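Local coordinates for heme-binding protein A / AI-2 binding protein A (Helicobacter pylori SS1, PDB 6OFQ) that binds peptides such as STSA in the periplasm and probably delivers them to an ABC transporter, at residues Ala130-Lys142 with Ala192-Ala205. Numbering follows the deposited sequence. Where two conformers were deposited one is given.
Sequences AKRYYSPGAKSYK and ADYLEQNNKKDELA
K201 holds Y133 by its ring face and its backbone carbonyl, while A192 takes the OH. With CG anti to the backbone N (chi1 -178°), the ring of Y133 reaches out to helix 189-197. There its OH donates to A192 O at 2.6 Å, in the carbonyl plane and on a lone pair; that oxygen also takes E196 N, so the phenol adds a second bond to a helical carbonyl. K201 lays its aliphatic chain over one face of the ring, CD 4.0 Å from the centroid in a CH-pi contact. The chain then bends at chi3 to bring NZ 2.7 Å from Y133 O, nearly along the C=O axis. L204 CD2 closes to 3.5 Å of Y133 CE2 and also packs on Y134, whose OH is hydrogen-bonded to D45. Toward solvent the fit slackens. K139 NZ and D202 OD1 form a salt bridge whose hydrogen bond, at 3.4 Å, is weak, and waters link S135 N to D202 OD1 and S135 OG to K201 NZ. A Schellman motif with N199 at C-prime ends helix 189-197 and leads into the 3-10 turn 201-204. The contact thus joins the loop between helices 116-127 and 142-147 to the C-terminal half of helix 189-197 and this turn, with F121 of helix 116-127 against A192.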
loop_
_atom_site.group_PDB
_atom_site.type_symbol
_atom_site.label_atom_id
_atom_site.label_comp_id
_atom_site.label_asym_id
_atom_site.label_seq_id
_atom_site.Cartn_x
_atom_site.Cartn_y
_atom_site.Cartn_z
ATOM N N ALA A 130 2.281 -2.700 -26.280
ATOM C CA ALA A 130 1.267 -3.078 -27.258
ATOM C C ALA A 130 0.076 -3.866 -26.762
ATOM O O ALA A 130 -0.976 -3.943 -27.419
ATOM C CB ALA A 130 1.905 -3.835 -28.420
ATOM N N LYS A 131 0.221 -4.411 -25.549
ATOM C CA LYS A 131 -0.795 -5.213 -24.919
ATOM C C LYS A 131 -1.393 -4.478 -23.712
ATOM O O LYS A 131 -2.154 -5.087 -22.977
ATOM C CB LYS A 131 -0.173 -6.549 -24.468
ATOM C CG LYS A 131 0.185 -7.458 -25.653
ATOM C CD LYS A 131 0.779 -8.752 -25.142
ATOM C CE LYS A 131 0.807 -9.800 -26.262
ATOM N NZ LYS A 131 1.568 -11.033 -25.878
ATOM N N ARG A 132 -1.182 -3.171 -23.619
ATOM C CA ARG A 132 -1.703 -2.394 -22.494
ATOM C C ARG A 132 -3.193 -2.557 -22.224
ATOM O O ARG A 132 -3.648 -2.299 -21.079
ATOM C CB ARG A 132 -1.352 -0.914 -22.717
ATOM C CG ARG A 132 -2.284 0.117 -22.120
ATOM C CD ARG A 132 -1.970 1.451 -22.780
ATOM N NE ARG A 132 -2.878 2.391 -22.176
ATOM C CZ ARG A 132 -2.658 3.073 -21.065
ATOM N NH1 ARG A 132 -1.509 2.944 -20.420
ATOM N NH2 ARG A 132 -3.580 3.894 -20.593
ATOM N N TYR A 133 -3.958 -2.851 -23.283
ATOM C CA TYR A 133 -5.402 -3.103 -23.257
ATOM C C TYR A 133 -6.195 -1.806 -23.250
ATOM O O TYR A 133 -6.957 -1.518 -24.202
ATOM C CB TYR A 133 -5.816 -4.053 -22.126
ATOM C CG TYR A 133 -7.290 -4.369 -22.115
ATOM C CD1 TYR A 133 -7.785 -5.364 -22.957
ATOM C CD2 TYR A 133 -8.150 -3.678 -21.255
ATOM C CE1 TYR A 133 -9.152 -5.674 -22.929
ATOM C CE2 TYR A 133 -9.522 -3.964 -21.239
ATOM C CZ TYR A 133 -9.998 -4.941 -22.114
ATOM O OH TYR A 133 -11.322 -5.323 -22.038
ATOM N N TYR A 134 -6.052 -1.025 -22.184
ATOM C CA TYR A 134 -6.724 0.255 -22.043
ATOM C C TYR A 134 -6.229 1.213 -23.119
ATOM O O TYR A 134 -5.123 1.148 -23.592
ATOM C CB TYR A 134 -6.496 0.855 -20.677
ATOM C CG TYR A 134 -7.037 -0.036 -19.583
ATOM C CD1 TYR A 134 -8.387 -0.155 -19.372
ATOM C CD2 TYR A 134 -6.193 -0.629 -18.668
ATOM C CE1 TYR A 134 -8.940 -0.933 -18.368
ATOM C CE2 TYR A 134 -6.722 -1.465 -17.687
ATOM C CZ TYR A 134 -8.074 -1.539 -17.475
ATOM O OH TYR A 134 -8.605 -2.313 -16.493
ATOM N N SER A 135 -7.147 2.086 -23.512
ATOM C CA SER A 135 -6.792 3.155 -24.432
ATOM C C SER A 135 -5.704 4.030 -23.885
ATOM O O SER A 135 -5.568 4.167 -22.658
ATOM C CB SER A 135 -7.985 4.091 -24.663
ATOM O OG SER A 135 -8.852 3.294 -25.437
ATOM N N PRO A 136 -4.953 4.643 -24.798
ATOM C CA PRO A 136 -4.096 5.705 -24.286
ATOM C C PRO A 136 -4.899 6.698 -23.422
ATOM O O PRO A 136 -6.080 7.011 -23.626
ATOM C CB PRO A 136 -3.452 6.283 -25.562
ATOM C CG PRO A 136 -3.652 5.230 -26.613
ATOM C CD PRO A 136 -4.955 4.559 -26.274
ATOM N N GLY A 137 -4.298 7.081 -22.303
ATOM C CA GLY A 137 -4.961 7.992 -21.394
ATOM C C GLY A 137 -4.232 7.991 -20.073
ATOM O O GLY A 137 -3.096 7.539 -19.999
ATOM N N ALA A 138 -4.873 8.523 -19.034
ATOM C CA ALA A 138 -4.230 8.677 -17.728
ATOM C C ALA A 138 -3.970 7.321 -17.076
ATOM O O ALA A 138 -3.059 7.322 -16.235
ATOM C CB ALA A 138 -5.028 9.554 -16.772
ATOM N N LYS A 139 -4.604 6.218 -17.500
ATOM C CA LYS A 139 -4.324 4.927 -16.799
ATOM C C LYS A 139 -2.864 4.509 -16.965
ATOM O O LYS A 139 -2.261 4.604 -18.052
ATOM C CB LYS A 139 -5.224 3.775 -17.238
ATOM C CG LYS A 139 -6.705 3.957 -16.945
ATOM C CD LYS A 139 -7.575 2.894 -17.565
ATOM C CE LYS A 139 -8.937 2.700 -16.936
ATOM N NZ LYS A 139 -9.717 3.929 -17.198
ATOM N N SER A 140 -2.314 4.062 -15.844
ATOM C CA SER A 140 -0.923 3.702 -15.794
ATOM C C SER A 140 -0.744 2.502 -14.860
ATOM O O SER A 140 -1.372 2.417 -13.795
ATOM C CB SER A 140 -0.098 4.832 -15.226
ATOM O OG SER A 140 1.261 4.439 -15.164
ATOM N N TYR A 141 0.176 1.600 -15.233
ATOM C CA TYR A 141 0.553 0.457 -14.394
ATOM C C TYR A 141 1.664 0.879 -13.475
ATOM O O TYR A 141 2.830 0.569 -13.681
ATOM C CB TYR A 141 0.939 -0.728 -15.309
ATOM C CG TYR A 141 -0.240 -1.259 -16.141
ATOM C CD1 TYR A 141 -1.356 -1.833 -15.547
ATOM C CD2 TYR A 141 -0.196 -1.248 -17.554
ATOM C CE1 TYR A 141 -2.450 -2.290 -16.271
ATOM C CE2 TYR A 141 -1.236 -1.824 -18.288
ATOM C CZ TYR A 141 -2.351 -2.312 -17.660
ATOM O OH TYR A 141 -3.408 -2.782 -18.412
ATOM N N LYS A 142 1.252 1.581 -12.419
ATOM C CA LYS A 142 2.175 2.301 -11.574
ATOM C C LYS A 142 3.163 1.475 -10.794
ATOM O O LYS A 142 4.374 1.768 -10.800
ATOM C CB LYS A 142 1.446 3.270 -10.590
ATOM C CG LYS A 142 0.671 4.408 -11.272
ATOM C CD LYS A 142 -0.282 5.107 -10.287
ATOM C CE LYS A 142 -1.466 5.906 -10.816
ATOM N NZ LYS A 142 -2.104 6.688 -9.716
ATOM N N ALA A 192 -11.995 -9.702 -20.439
ATOM C CA ALA A 192 -11.337 -8.633 -21.163
ATOM C C ALA A 192 -11.622 -8.682 -22.682
ATOM O O ALA A 192 -11.875 -7.619 -23.228
ATOM C CB ALA A 192 -9.813 -8.731 -20.937
ATOM N N ASP A 193 -11.589 -9.891 -23.240
ATOM C CA ASP A 193 -11.853 -10.015 -24.685
ATOM C C ASP A 193 -13.315 -9.614 -24.966
ATOM O O ASP A 193 -13.571 -8.905 -25.952
ATOM C CB ASP A 193 -11.610 -11.440 -25.143
ATOM C CG ASP A 193 -10.155 -11.812 -25.241
ATOM O OD1 ASP A 193 -9.328 -10.864 -25.282
ATOM O OD2 ASP A 193 -10.039 -13.045 -25.360
ATOM N N TYR A 194 -14.228 -10.084 -24.118
ATOM C CA TYR A 194 -15.685 -9.745 -24.224
ATOM C C TYR A 194 -15.892 -8.261 -24.213
ATOM O O TYR A 194 -16.592 -7.649 -25.016
ATOM C CB TYR A 194 -16.498 -10.419 -23.170
ATOM C CG TYR A 194 -17.847 -9.843 -22.840
ATOM C CD1 TYR A 194 -18.995 -10.377 -23.437
ATOM C CD2 TYR A 194 -17.986 -8.981 -21.765
ATOM C CE1 TYR A 194 -20.249 -9.867 -23.135
ATOM C CE2 TYR A 194 -19.240 -8.489 -21.439
ATOM C CZ TYR A 194 -20.361 -8.918 -22.129
ATOM O OH TYR A 194 -21.604 -8.395 -21.806
ATOM N N LEU A 195 -15.304 -7.540 -23.256
ATOM C CA LEU A 195 -15.376 -6.057 -23.198
ATOM C C LEU A 195 -14.753 -5.328 -24.384
ATOM O O LEU A 195 -15.223 -4.318 -24.883
ATOM C CB LEU A 195 -14.744 -5.474 -21.904
ATOM C CG LEU A 195 -15.360 -5.916 -20.600
ATOM C CD1 LEU A 195 -14.513 -5.349 -19.458
ATOM C CD2 LEU A 195 -16.776 -5.424 -20.475
ATOM N N GLU A 196 -13.666 -5.895 -24.862
ATOM C CA GLU A 196 -13.037 -5.374 -26.060
ATOM C C GLU A 196 -14.012 -5.481 -27.239
ATOM O O GLU A 196 -14.151 -4.447 -27.888
ATOM C CB GLU A 196 -11.720 -6.064 -26.384
ATOM C CG GLU A 196 -10.978 -5.379 -27.536
ATOM C CD GLU A 196 -9.537 -5.851 -27.583
ATOM O OE1 GLU A 196 -9.297 -7.045 -27.316
ATOM O OE2 GLU A 196 -8.651 -4.988 -27.775
ATOM N N GLN A 197 -14.652 -6.642 -27.430
ATOM C CA GLN A 197 -15.569 -6.877 -28.580
ATOM C C GLN A 197 -16.708 -5.846 -28.484
ATOM O O GLN A 197 -17.109 -5.186 -29.462
ATOM C CB GLN A 197 -16.055 -8.333 -28.631
ATOM C CG GLN A 197 -15.020 -9.463 -28.574
ATOM C CD GLN A 197 -13.957 -9.378 -29.657
ATOM O OE1 GLN A 197 -12.778 -9.098 -29.435
ATOM N NE2 GLN A 197 -14.372 -9.707 -30.856
ATOM N N ASN A 198 -17.208 -5.632 -27.275
ATOM C CA ASN A 198 -18.240 -4.618 -27.047
ATOM C C ASN A 198 -17.885 -3.182 -26.870
ATOM O O ASN A 198 -18.770 -2.323 -26.645
ATOM C CB ASN A 198 -19.052 -5.066 -25.867
ATOM C CG ASN A 198 -19.890 -6.210 -26.297
ATOM O OD1 ASN A 198 -20.904 -5.988 -26.956
ATOM N ND2 ASN A 198 -19.327 -7.386 -26.235
ATOM N N ASN A 199 -16.629 -2.838 -27.107
ATOM C CA ASN A 199 -16.217 -1.468 -26.908
ATOM C C ASN A 199 -16.487 -0.951 -25.494
ATOM O O ASN A 199 -16.886 0.180 -25.277
ATOM C CB ASN A 199 -16.943 -0.575 -27.921
ATOM C CG ASN A 199 -16.036 0.488 -28.502
ATOM O OD1 ASN A 199 -16.199 1.676 -28.220
ATOM N ND2 ASN A 199 -15.070 0.059 -29.321
ATOM N N LYS A 200 -16.146 -1.759 -24.500
ATOM C CA LYS A 200 -16.374 -1.397 -23.103
ATOM C C LYS A 200 -15.108 -1.693 -22.260
ATOM O O LYS A 200 -15.237 -2.019 -21.066
ATOM C CB LYS A 200 -17.580 -2.146 -22.526
ATOM C CG LYS A 200 -18.948 -1.723 -23.082
ATOM C CD LYS A 200 -19.247 -0.326 -22.575
ATOM C CE LYS A 200 -20.567 0.249 -23.046
ATOM N NZ LYS A 200 -20.801 1.526 -22.311
ATOM N N LYS A 201 -13.931 -1.439 -22.835
ATOM C CA LYS A 201 -12.688 -1.877 -22.163
ATOM C C LYS A 201 -12.515 -1.151 -20.826
ATOM O O LYS A 201 -11.979 -1.746 -19.894
ATOM C CB LYS A 201 -11.447 -1.586 -22.973
ATOM C CG LYS A 201 -11.360 -2.435 -24.228
ATOM C CD LYS A 201 -10.060 -2.374 -25.016
ATOM C CE LYS A 201 -9.829 -0.940 -25.419
ATOM N NZ LYS A 201 -8.589 -0.686 -26.216
ATOM N N ASP A 202 -12.919 0.096 -20.680
ATOM C CA ASP A 202 -12.790 0.726 -19.379
ATOM C C ASP A 202 -13.565 0.048 -18.271
ATOM O O ASP A 202 -13.261 0.259 -17.076
ATOM C CB ASP A 202 -13.158 2.200 -19.466
ATOM C CG ASP A 202 -12.101 3.019 -20.183
ATOM O OD1 ASP A 202 -10.887 2.715 -20.131
ATOM O OD2 ASP A 202 -12.506 4.078 -20.734
ATOM N N GLU A 203 -14.556 -0.754 -18.607
ATOM C CA GLU A 203 -15.307 -1.449 -17.610
ATOM C C GLU A 203 -14.512 -2.550 -16.873
ATOM O O GLU A 203 -14.914 -3.040 -15.809
ATOM C CB GLU A 203 -16.603 -2.055 -18.130
ATOM C CG GLU A 203 -17.650 -0.985 -18.453
ATOM C CD GLU A 203 -19.036 -1.555 -18.705
ATOM O OE1 GLU A 203 -19.833 -0.684 -19.113
ATOM O OE2 GLU A 203 -19.339 -2.766 -18.593
ATOM N N LEU A 204 -13.362 -2.932 -17.439
ATOM C CA LEU A 204 -12.491 -3.918 -16.759
ATOM C C LEU A 204 -12.071 -3.375 -15.391
ATOM O O LEU A 204 -11.837 -4.186 -14.481
ATOM C CB LEU A 204 -11.265 -4.208 -17.624
ATOM C CG LEU A 204 -10.368 -5.408 -17.180
ATOM C CD1 LEU A 204 -11.158 -6.709 -17.213
ATOM C CD2 LEU A 204 -9.109 -5.406 -18.054
ATOM N N ALA A 205 -11.991 -2.059 -15.317
ATOM C CA ALA A 205 -11.572 -1.390 -14.054
ATOM C C ALA A 205 -12.732 -0.813 -13.264
ATOM O O ALA A 205 -12.510 -0.128 -12.243
ATOM C CB ALA A 205 -10.635 -0.281 -14.388
HETATM O O HOH W 1 -9.857 1.659 -22.568
HETATM O O HOH W 2 -8.678 1.673 -27.561
HETATM O O HOH W 3 -12.230 2.660 -16.127
#